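Local coordinates for protein PnpC (Pseudomonas putida, PDB 3N9T) that probably catalyses the iron(III)-dependent intradiol cleavage of the aromatic ring of hydroxyquinol, at residues Val128-Val139 / Tyr278-Met287; Arg116-Leu124 / Gly182-Val190. All coordinates share one frame; numbering follows the deposited sequence.

How the contacts relate
After the N-terminal helices, the chain runs through the loop 116-124, then strand 129-138, then strand 183-189 and finally strand 278-287. The two contacts therefore cross: contact 2 joins the first and third of these parts, contact 1 the second and fourth. Contact 2 closes a loop of 57 residues that holds strands 129-138, 148-152 and 173-177; contact 1 closes one of 138 residues that holds all four iron ligands, Tyr-160, Tyr-194, His-218 and His-220. Strand 129-138 has antiparallel strand 183-189 as one neighbour and parallel strand 278-287 as the other, and Ala-130 N probably bonds to Thr-188 O. Contact 1 places the C-terminal strand within the sheet, while contact 2 fastens the loop 116-124 to its strand 183-189.

Contact 1 of 2, residues Val128-Val139 / Tyr278-Met287; sequences VPALVYGRVLDV and YKSAYYEFVM
Tyr-282 points a ring edge at a face of Tyr-133 midway along two parallel strands of the mixed beta-sandwich found in intradiol dioxygenases. In this T-shaped stack the centroids are 5.0 Å apart and the planes stand at 68°; Tyr-282 CD1 comes within 3.6 Å of Tyr-133 CE2. Leu-131 CD2 lies over the opposite face of Tyr-133. With CG between its backbone N and carbonyl carbon (chi1 74°), Tyr-133 leans toward strand 278-287, where CE1 is 3.2 Å from Ser-280 OG, while its OH bonds to Asp-268 and Arg-262. Replacing Tyr-133 by an alanine is likely to leave the Tyr-282 edge without its stacking face and Asp-268 without its phenol partner. Tyr-282 CE1 also lies 3.5 Å from Gly-134 CA; on the sheet's other face a CB at Gly-134 would collide with Tyr-283 O.

Eight backbone hydrogen bonds, from Leu-131 N to Lys-279 O through to Met-287 N to Leu-137 O, fix this register. Farther along the tyrosine face, Arg-135 and Glu-284 run alongside each other without a salt bridge, NH1 and OE2 being 4.5 Å apart; Arg-135 NH2 bonds to Asp-181 O instead. Glu-284 OE2 accepts the Tyr-282 hydroxyl on its anti side, OH to OE2 2.5 Å.

Contact 2 of 2, residues Arg116-Leu124 / Gly182-Val190; sequences RGYGENMAL and GCFAIQTTV
Tyr-118 lies across Cys-183, Phe-184 and Ala-185, pressing the loop 116-124 onto strand 183-189 of the catalytic domain's beta-sandwich. Its CG is anti to the backbone N (chi1 -176°), which carries the ring from CB along the strand. CD1 passes Ala-185 N, and CE1 comes 3.6 Å from Phe-184 C, with Cys-183 O at the ring edge. CE2 and CZ lie under the Ala-185 methyl, which makes a CH-pi contact 3.8 Å from the Tyr-118 ring centroid and only 14° off the normal. At the tip, OH grazes Cys-183 CB, bonds to Gly-270 O and accepts from a water that also donates to Phe-184 O.

Tyr-118 is itself the second residue of a type II turn from Gly-117 to Glu-120. Gly-119, with positive phi, gives its N-H to Ala-185 O (N to O 2.7 Å) from above the carbonyl plane. Gln-187 N then bonds to Glu-120 O, and Met-122 N to Gln-187 O at 2.8 Å. These two bonds make a single bridge between Asn-121 and Gln-187, not a continued strand. Met-122 runs alongside Thr-188, with CE 3.4 Å from Thr-188 OG1; that hydroxyl is bonded to Gln-153.

The loop's shape is held from within: Glu-120 takes Gly-117 N on OE1 and a salt bridge from Arg-116 on OE2, while Asn-121 OD1 accepts Ala-123 N in an Asx turn. Since the three bonds to the strand use only main-chain atoms, the hold on the loop depends on its backbone shape, which the Glu-120 and Asn-121 side chains help to fix, while Tyr-118 and Ala-123 add apolar contacts toward its two ends.

Contact 1 of 2, residues Val128-Val139 / Tyr278-Met287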
loop_
_atom_site.group_PDB
_atom_site.type_symbol
_atom_site.label_atom_id
_atom_site.label_comp_id
_atom_site.label_asym_id
_atom_site.label_seq_id
_atom_site.Cartn_x
_atom_site.Cartn_y
_atom_site.Cartn_z
ATOM N N VAL A 128 -19.956 -29.951 -19.612
ATOM C CA VAL A 128 -19.604 -31.346 -19.756
ATOM C C VAL A 128 -19.884 -32.054 -18.377
ATOM O O VAL A 128 -19.278 -31.697 -17.357
ATOM C CB VAL A 128 -18.093 -31.509 -20.093
ATOM C CG1 VAL A 128 -17.713 -33.009 -20.107
ATOM C CG2 VAL A 128 -17.700 -30.744 -21.444
ATOM N N PRO A 129 -20.784 -33.056 -18.356
ATOM C CA PRO A 129 -21.205 -33.696 -17.063
ATOM C C PRO A 129 -20.010 -34.321 -16.339
ATOM O O PRO A 129 -19.108 -34.876 -17.003
ATOM C CB PRO A 129 -22.209 -34.796 -17.537
ATOM C CG PRO A 129 -22.854 -34.093 -18.837
ATOM C CD PRO A 129 -21.520 -33.640 -19.516
ATOM N N ALA A 130 -19.956 -34.203 -15.003
ATOM C CA ALA A 130 -18.845 -34.816 -14.276
ATOM C C ALA A 130 -19.391 -35.365 -12.965
ATOM O O ALA A 130 -20.289 -34.803 -12.391
ATOM C CB ALA A 130 -17.718 -33.756 -13.997
ATOM N N LEU A 131 -18.796 -36.430 -12.492
ATOM C CA LEU A 131 -19.104 -36.890 -11.109
ATOM C C LEU A 131 -17.870 -36.563 -10.282
ATOM O O LEU A 131 -16.760 -37.046 -10.638
ATOM C CB LEU A 131 -19.288 -38.402 -11.099
ATOM C CG LEU A 131 -19.495 -39.030 -9.695
ATOM C CD1 LEU A 131 -20.766 -38.408 -8.999
ATOM C CD2 LEU A 131 -19.593 -40.562 -9.853
ATOM N N VAL A 132 -18.010 -35.731 -9.229
ATOM C CA VAL A 132 -16.888 -35.482 -8.305
ATOM C C VAL A 132 -17.242 -36.257 -7.045
ATOM O O VAL A 132 -18.296 -36.046 -6.460
ATOM C CB VAL A 132 -16.662 -33.950 -8.033
ATOM C CG1 VAL A 132 -15.525 -33.777 -6.923
ATOM C CG2 VAL A 132 -16.273 -33.209 -9.333
ATOM N N TYR A 133 -16.429 -37.212 -6.652
ATOM C CA TYR A 133 -16.788 -38.053 -5.520
ATOM C C TYR A 133 -15.541 -38.420 -4.704
ATOM O O TYR A 133 -14.395 -38.180 -5.134
ATOM C CB TYR A 133 -17.540 -39.331 -6.017
ATOM C CG TYR A 133 -16.685 -40.358 -6.689
ATOM C CD1 TYR A 133 -15.973 -40.056 -7.882
ATOM C CD2 TYR A 133 -16.681 -41.684 -6.243
ATOM C CE1 TYR A 133 -15.157 -41.033 -8.517
ATOM C CE2 TYR A 133 -15.895 -42.672 -6.883
ATOM C CZ TYR A 133 -15.168 -42.341 -8.027
ATOM O OH TYR A 133 -14.395 -43.302 -8.634
ATOM N N GLY A 134 -15.751 -39.002 -3.516
ATOM C CA GLY A 134 -14.588 -39.342 -2.679
ATOM C C GLY A 134 -15.029 -39.524 -1.231
ATOM O O GLY A 134 -16.140 -39.977 -0.969
ATOM N N ARG A 135 -14.126 -39.244 -0.311
ATOM C CA ARG A 135 -14.386 -39.452 1.107
ATOM C C ARG A 135 -13.879 -38.284 1.891
ATOM O O ARG A 135 -13.081 -37.495 1.395
ATOM C CB ARG A 135 -13.717 -40.753 1.574
ATOM C CG ARG A 135 -14.123 -42.048 0.687
ATOM C CD ARG A 135 -13.286 -43.302 1.063
ATOM N NE ARG A 135 -13.860 -43.846 2.279
ATOM C CZ ARG A 135 -13.233 -44.624 3.175
ATOM N NH1 ARG A 135 -11.932 -44.950 3.033
ATOM N NH2 ARG A 135 -13.942 -45.054 4.239
ATOM N N VAL A 136 -14.418 -38.122 3.095
ATOM C CA VAL A 136 -13.821 -37.229 4.068
ATOM C C VAL A 136 -13.294 -38.121 5.203
ATOM O O VAL A 136 -14.037 -38.903 5.763
ATOM C CB VAL A 136 -14.836 -36.234 4.572
ATOM C CG1 VAL A 136 -14.158 -35.273 5.644
ATOM C CG2 VAL A 136 -15.424 -35.411 3.367
ATOM N N LEU A 137 -11.996 -38.003 5.499
ATOM C CA LEU A 137 -11.361 -38.901 6.434
ATOM C C LEU A 137 -10.678 -38.074 7.521
ATOM O O LEU A 137 -10.512 -36.832 7.345
ATOM C CB LEU A 137 -10.288 -39.682 5.650
ATOM C CG LEU A 137 -10.780 -40.577 4.503
ATOM C CD1 LEU A 137 -9.576 -41.283 3.882
ATOM C CD2 LEU A 137 -11.830 -41.569 5.014
ATOM N N ASP A 138 -10.323 -38.735 8.637
ATOM C CA ASP A 138 -9.444 -38.132 9.623
ATOM C C ASP A 138 -8.034 -38.498 9.256
ATOM O O ASP A 138 -7.782 -39.254 8.282
ATOM C CB ASP A 138 -9.752 -38.545 11.106
ATOM C CG ASP A 138 -9.655 -40.058 11.361
ATOM O OD1 ASP A 138 -8.951 -40.746 10.635
ATOM O OD2 ASP A 138 -10.312 -40.584 12.293
ATOM N N VAL A 139 -7.100 -37.965 10.047
ATOM C CA VAL A 139 -5.685 -38.193 9.828
ATOM C C VAL A 139 -5.305 -39.677 10.037
ATOM O O VAL A 139 -4.327 -40.137 9.472
ATOM C CB VAL A 139 -4.886 -37.212 10.728
ATOM C CG1 VAL A 139 -3.621 -37.833 11.215
ATOM C CG2 VAL A 139 -4.701 -35.832 9.988
ATOM N N TYR A 278 -18.664 -40.475 -19.079
ATOM C CA TYR A 278 -18.727 -39.231 -18.281
ATOM C C TYR A 278 -17.364 -38.910 -17.733
ATOM O O TYR A 278 -16.449 -39.752 -17.771
ATOM C CB TYR A 278 -19.775 -39.337 -17.116
ATOM C CG TYR A 278 -19.405 -40.395 -16.100
ATOM C CD1 TYR A 278 -19.637 -41.733 -16.347
ATOM C CD2 TYR A 278 -18.812 -40.040 -14.871
ATOM C CE1 TYR A 278 -19.264 -42.727 -15.392
ATOM C CE2 TYR A 278 -18.432 -40.976 -13.974
ATOM C CZ TYR A 278 -18.674 -42.340 -14.223
ATOM O OH TYR A 278 -18.318 -43.321 -13.291
ATOM N N LYS A 279 -17.211 -37.690 -17.225
ATOM C CA LYS A 279 -15.943 -37.335 -16.562
ATOM C C LYS A 279 -16.020 -37.520 -15.029
ATOM O O LYS A 279 -17.033 -37.217 -14.458
ATOM C CB LYS A 279 -15.553 -35.892 -16.919
ATOM C CG LYS A 279 -15.496 -35.611 -18.453
ATOM C CD LYS A 279 -14.008 -35.772 -18.896
ATOM C CE LYS A 279 -13.815 -35.343 -20.390
ATOM N NZ LYS A 279 -12.326 -35.341 -20.673
ATOM N N SER A 280 -14.946 -38.009 -14.395
ATOM C CA SER A 280 -15.008 -38.337 -12.971
ATOM C C SER A 280 -13.757 -37.915 -12.277
ATOM O O SER A 280 -12.655 -38.245 -12.757
ATOM C CB SER A 280 -15.022 -39.856 -12.742
ATOM O OG SER A 280 -15.649 -40.045 -11.490
ATOM N N ALA A 281 -13.910 -37.270 -11.135
ATOM C CA ALA A 281 -12.768 -36.845 -10.315
ATOM C C ALA A 281 -12.980 -37.373 -8.867
ATOM O O ALA A 281 -14.050 -37.138 -8.263
ATOM C CB ALA A 281 -12.668 -35.347 -10.339
ATOM N N TYR A 282 -11.967 -38.053 -8.348
ATOM C CA TYR A 282 -12.069 -38.763 -7.086
ATOM C C TYR A 282 -11.131 -38.104 -6.110
ATOM O O TYR A 282 -9.925 -37.978 -6.418
ATOM C CB TYR A 282 -11.624 -40.267 -7.223
ATOM C CG TYR A 282 -11.709 -41.002 -5.877
ATOM C CD1 TYR A 282 -12.919 -41.425 -5.380
ATOM C CD2 TYR A 282 -10.551 -41.242 -5.123
ATOM C CE1 TYR A 282 -13.006 -42.054 -4.152
ATOM C CE2 TYR A 282 -10.610 -41.888 -3.943
ATOM C CZ TYR A 282 -11.836 -42.275 -3.445
ATOM O OH TYR A 282 -11.932 -42.879 -2.234
ATOM N N TYR A 283 -11.615 -37.738 -4.929
ATOM C CA TYR A 283 -10.713 -37.090 -3.996
ATOM C C TYR A 283 -10.943 -37.466 -2.533
ATOM O O TYR A 283 -12.087 -37.473 -2.090
ATOM C CB TYR A 283 -10.728 -35.562 -4.183
ATOM C CG TYR A 283 -9.484 -34.853 -3.513
ATOM C CD1 TYR A 283 -8.283 -34.737 -4.203
ATOM C CD2 TYR A 283 -9.552 -34.343 -2.203
ATOM C CE1 TYR A 283 -7.167 -34.124 -3.643
ATOM C CE2 TYR A 283 -8.453 -33.707 -1.629
ATOM C CZ TYR A 283 -7.257 -33.616 -2.355
ATOM O OH TYR A 283 -6.165 -32.978 -1.835
ATOM N N GLU A 284 -9.872 -37.772 -1.795
ATOM C CA GLU A 284 -10.073 -38.002 -0.343
ATOM C C GLU A 284 -9.571 -36.816 0.519
ATOM O O GLU A 284 -8.349 -36.519 0.574
ATOM C CB GLU A 284 -9.467 -39.318 0.117
ATOM C CG GLU A 284 -10.042 -40.476 -0.675
ATOM C CD GLU A 284 -9.466 -41.819 -0.234
ATOM O OE1 GLU A 284 -8.360 -41.833 0.342
ATOM O OE2 GLU A 284 -10.132 -42.841 -0.472
ATOM N N PHE A 285 -10.519 -36.125 1.143
ATOM C CA PHE A 285 -10.166 -35.034 2.031
ATOM C C PHE A 285 -9.786 -35.587 3.413
ATOM O O PHE A 285 -10.390 -36.547 3.903
ATOM C CB PHE A 285 -11.347 -34.105 2.227
ATOM C CG PHE A 285 -11.717 -33.360 0.986
ATOM C CD1 PHE A 285 -10.988 -32.193 0.616
ATOM C CD2 PHE A 285 -12.808 -33.789 0.209
ATOM C CE1 PHE A 285 -11.304 -31.469 -0.578
ATOM C CE2 PHE A 285 -13.141 -33.070 -1.023
ATOM C CZ PHE A 285 -12.331 -31.911 -1.400
ATOM N N VAL A 286 -8.803 -34.949 4.019
ATOM C CA VAL A 286 -8.304 -35.322 5.328
ATOM C C VAL A 286 -8.429 -34.064 6.229
ATOM O O VAL A 286 -7.872 -33.020 5.912
ATOM C CB VAL A 286 -6.832 -35.882 5.242
ATOM C CG1 VAL A 286 -6.286 -36.234 6.641
ATOM C CG2 VAL A 286 -6.756 -37.116 4.264
ATOM N N MET A 287 -9.210 -34.197 7.300
ATOM C CA MET A 287 -9.545 -33.149 8.229
ATOM C C MET A 287 -8.759 -33.295 9.521
ATOM O O MET A 287 -8.404 -34.423 9.954
ATOM C CB MET A 287 -11.043 -33.167 8.532
ATOM C CG MET A 287 -11.967 -32.744 7.292
ATOM S SD MET A 287 -13.594 -32.547 8.027
ATOM C CE MET A 287 -13.405 -30.801 8.481
HETATM O O HOH W 1 -19.231 -36.199 -19.485
HETATM O O HOH W 2 -7.998 -35.908 11.972
#

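Contact 2 of 2, residues Arg116-Leu124 / Gly182-Val190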
loop_
_atom_site.group_PDB
_atom_site.type_symbol
_atom_site.label_atom_id
_atom_site.label_comp_id
_atom_site.label_asym_id
_atom_site.label_seq_id
_atom_site.Cartn_x
_atom_site.Cartn_y
_atom_site.Cartn_z
ATOM N N ARG A 116 -27.931 -30.710 -0.580
ATOM C CA ARG A 116 -28.179 -31.638 -1.682
ATOM C C ARG A 116 -27.907 -33.059 -1.278
ATOM O O ARG A 116 -26.998 -33.302 -0.452
ATOM C CB ARG A 116 -27.305 -31.261 -2.913
ATOM C CG ARG A 116 -27.451 -29.801 -3.344
ATOM C CD ARG A 116 -26.945 -29.624 -4.831
ATOM N NE ARG A 116 -27.140 -28.221 -5.268
ATOM C CZ ARG A 116 -28.255 -27.782 -5.866
ATOM N NH1 ARG A 116 -29.298 -28.603 -6.029
ATOM N NH2 ARG A 116 -28.348 -26.518 -6.282
ATOM N N GLY A 117 -28.666 -34.003 -1.866
ATOM C CA GLY A 117 -28.513 -35.441 -1.592
ATOM C C GLY A 117 -27.243 -36.058 -2.198
ATOM O O GLY A 117 -26.576 -35.459 -3.064
ATOM N N TYR A 118 -26.925 -37.262 -1.768
ATOM C CA TYR A 118 -25.726 -37.970 -2.304
ATOM C C TYR A 118 -25.823 -38.149 -3.822
ATOM O O TYR A 118 -26.777 -38.728 -4.302
ATOM C CB TYR A 118 -25.595 -39.304 -1.651
ATOM C CG TYR A 118 -24.378 -40.132 -2.008
ATOM C CD1 TYR A 118 -23.210 -40.035 -1.266
ATOM C CD2 TYR A 118 -24.451 -41.078 -3.028
ATOM C CE1 TYR A 118 -22.097 -40.809 -1.570
ATOM C CE2 TYR A 118 -23.358 -41.881 -3.311
ATOM C CZ TYR A 118 -22.231 -41.754 -2.593
ATOM O OH TYR A 118 -21.205 -42.540 -2.899
ATOM N N GLY A 119 -24.866 -37.609 -4.575
ATOM C CA GLY A 119 -24.958 -37.714 -6.036
ATOM C C GLY A 119 -25.925 -36.762 -6.720
ATOM O O GLY A 119 -26.075 -36.808 -7.955
ATOM N N GLU A 120 -26.529 -35.840 -5.962
ATOM C CA GLU A 120 -27.408 -34.872 -6.563
ATOM C C GLU A 120 -26.670 -33.980 -7.576
ATOM O O GLU A 120 -25.553 -33.555 -7.352
ATOM C CB GLU A 120 -28.059 -34.002 -5.487
ATOM C CG GLU A 120 -29.095 -33.010 -6.073
ATOM C CD GLU A 120 -29.908 -32.351 -4.965
ATOM O OE1 GLU A 120 -30.182 -33.026 -3.965
ATOM O OE2 GLU A 120 -30.270 -31.185 -5.095
ATOM N N ASN A 121 -27.314 -33.674 -8.689
ATOM C CA ASN A 121 -26.741 -32.749 -9.666
ATOM C C ASN A 121 -26.904 -31.266 -9.280
ATOM O O ASN A 121 -28.007 -30.839 -8.963
ATOM C CB ASN A 121 -27.384 -33.021 -11.022
ATOM C CG ASN A 121 -26.943 -32.053 -12.079
ATOM O OD1 ASN A 121 -25.750 -31.741 -12.220
ATOM N ND2 ASN A 121 -27.921 -31.512 -12.815
ATOM N N MET A 122 -25.818 -30.475 -9.263
ATOM C CA MET A 122 -25.982 -29.030 -9.011
ATOM C C MET A 122 -25.878 -28.147 -10.274
ATOM O O MET A 122 -25.964 -26.905 -10.165
ATOM C CB MET A 122 -25.014 -28.524 -7.942
ATOM C CG MET A 122 -23.494 -28.920 -8.176
ATOM S SD MET A 122 -22.568 -27.972 -7.024
ATOM C CE MET A 122 -20.948 -28.069 -7.806
ATOM N N ALA A 123 -25.628 -28.776 -11.421
ATOM C CA ALA A 123 -25.408 -28.035 -12.664
ATOM C C ALA A 123 -26.776 -27.844 -13.312
ATOM O O ALA A 123 -27.329 -28.756 -13.872
ATOM C CB ALA A 123 -24.495 -28.762 -13.606
ATOM N N LEU A 124 -27.298 -26.647 -13.201
ATOM C CA LEU A 124 -28.566 -26.365 -13.830
ATOM C C LEU A 124 -28.329 -25.820 -15.235
ATOM O O LEU A 124 -29.271 -25.729 -16.008
ATOM C CB LEU A 124 -29.405 -25.429 -12.932
ATOM C CG LEU A 124 -29.432 -25.842 -11.441
ATOM C CD1 LEU A 124 -30.345 -24.958 -10.692
ATOM C CD2 LEU A 124 -29.813 -27.299 -11.214
ATOM N N GLY A 182 -18.178 -42.138 5.170
ATOM C CA GLY A 182 -17.418 -40.899 4.867
ATOM C C GLY A 182 -17.444 -40.512 3.368
ATOM O O GLY A 182 -16.767 -39.595 2.949
ATOM N N CYS A 183 -18.256 -41.201 2.575
ATOM C CA CYS A 183 -18.321 -41.024 1.127
ATOM C C CYS A 183 -19.214 -39.840 0.790
ATOM O O CYS A 183 -20.283 -39.627 1.430
ATOM C CB CYS A 183 -18.850 -42.318 0.464
ATOM S SG CYS A 183 -17.700 -43.673 0.630
ATOM N N PHE A 184 -18.781 -39.093 -0.223
ATOM C CA PHE A 184 -19.647 -38.057 -0.796
ATOM C C PHE A 184 -19.681 -38.199 -2.340
ATOM O O PHE A 184 -18.778 -38.772 -2.925
ATOM C CB PHE A 184 -19.117 -36.671 -0.407
ATOM C CG PHE A 184 -17.855 -36.303 -1.072
ATOM C CD1 PHE A 184 -17.879 -35.640 -2.311
ATOM C CD2 PHE A 184 -16.650 -36.574 -0.465
ATOM C CE1 PHE A 184 -16.705 -35.314 -2.970
ATOM C CE2 PHE A 184 -15.464 -36.231 -1.100
ATOM C CZ PHE A 184 -15.481 -35.627 -2.349
ATOM N N ALA A 185 -20.687 -37.634 -2.967
ATOM C CA ALA A 185 -20.771 -37.627 -4.406
ATOM C C ALA A 185 -21.604 -36.447 -4.879
ATOM O O ALA A 185 -22.691 -36.106 -4.335
ATOM C CB ALA A 185 -21.330 -38.984 -4.939
ATOM N N ILE A 186 -21.046 -35.781 -5.878
ATOM C CA ILE A 186 -21.546 -34.515 -6.389
ATOM C C ILE A 186 -21.624 -34.656 -7.919
ATOM O O ILE A 186 -20.615 -34.922 -8.563
ATOM C CB ILE A 186 -20.481 -33.408 -6.105
ATOM C CG1 ILE A 186 -20.304 -33.206 -4.571
ATOM C CG2 ILE A 186 -20.902 -32.107 -6.821
ATOM C CD1 ILE A 186 -19.101 -32.300 -4.161
ATOM N N GLN A 187 -22.799 -34.449 -8.512
ATOM C CA GLN A 187 -22.850 -34.367 -9.974
ATOM C C GLN A 187 -22.817 -32.894 -10.341
ATOM O O GLN A 187 -23.509 -32.072 -9.734
ATOM C CB GLN A 187 -24.102 -35.056 -10.558
ATOM C CG GLN A 187 -23.966 -36.607 -10.637
ATOM C CD GLN A 187 -25.191 -37.243 -11.347
ATOM O OE1 GLN A 187 -26.176 -37.613 -10.705
ATOM N NE2 GLN A 187 -25.134 -37.328 -12.653
ATOM N N THR A 188 -22.002 -32.590 -11.356
ATOM C CA THR A 188 -21.800 -31.237 -11.782
ATOM C C THR A 188 -21.352 -31.189 -13.248
ATOM O O THR A 188 -21.506 -32.169 -14.013
ATOM C CB THR A 188 -20.843 -30.498 -10.800
ATOM O OG1 THR A 188 -20.796 -29.097 -11.083
ATOM C CG2 THR A 188 -19.406 -31.115 -10.706
ATOM N N THR A 189 -20.809 -30.050 -13.642
ATOM C CA THR A 189 -20.079 -30.012 -14.931
ATOM C C THR A 189 -18.603 -29.760 -14.703
ATOM O O THR A 189 -18.230 -29.262 -13.651
ATOM C CB THR A 189 -20.651 -28.968 -15.860
ATOM O OG1 THR A 189 -20.657 -27.704 -15.211
ATOM C CG2 THR A 189 -22.071 -29.372 -16.360
ATOM N N VAL A 190 -17.757 -30.145 -15.673
ATOM C CA VAL A 190 -16.344 -29.984 -15.514
ATOM C C VAL A 190 -16.089 -28.487 -15.334
ATOM O O VAL A 190 -16.565 -27.674 -16.108
ATOM C CB VAL A 190 -15.530 -30.536 -16.693
ATOM C CG1 VAL A 190 -14.051 -30.263 -16.462
ATOM C CG2 VAL A 190 -15.794 -32.016 -16.900
HETATM O O HOH W 3 -18.423 -41.533 -3.219
HETATM O O HOH W 4 -24.162 -32.974 -14.254
#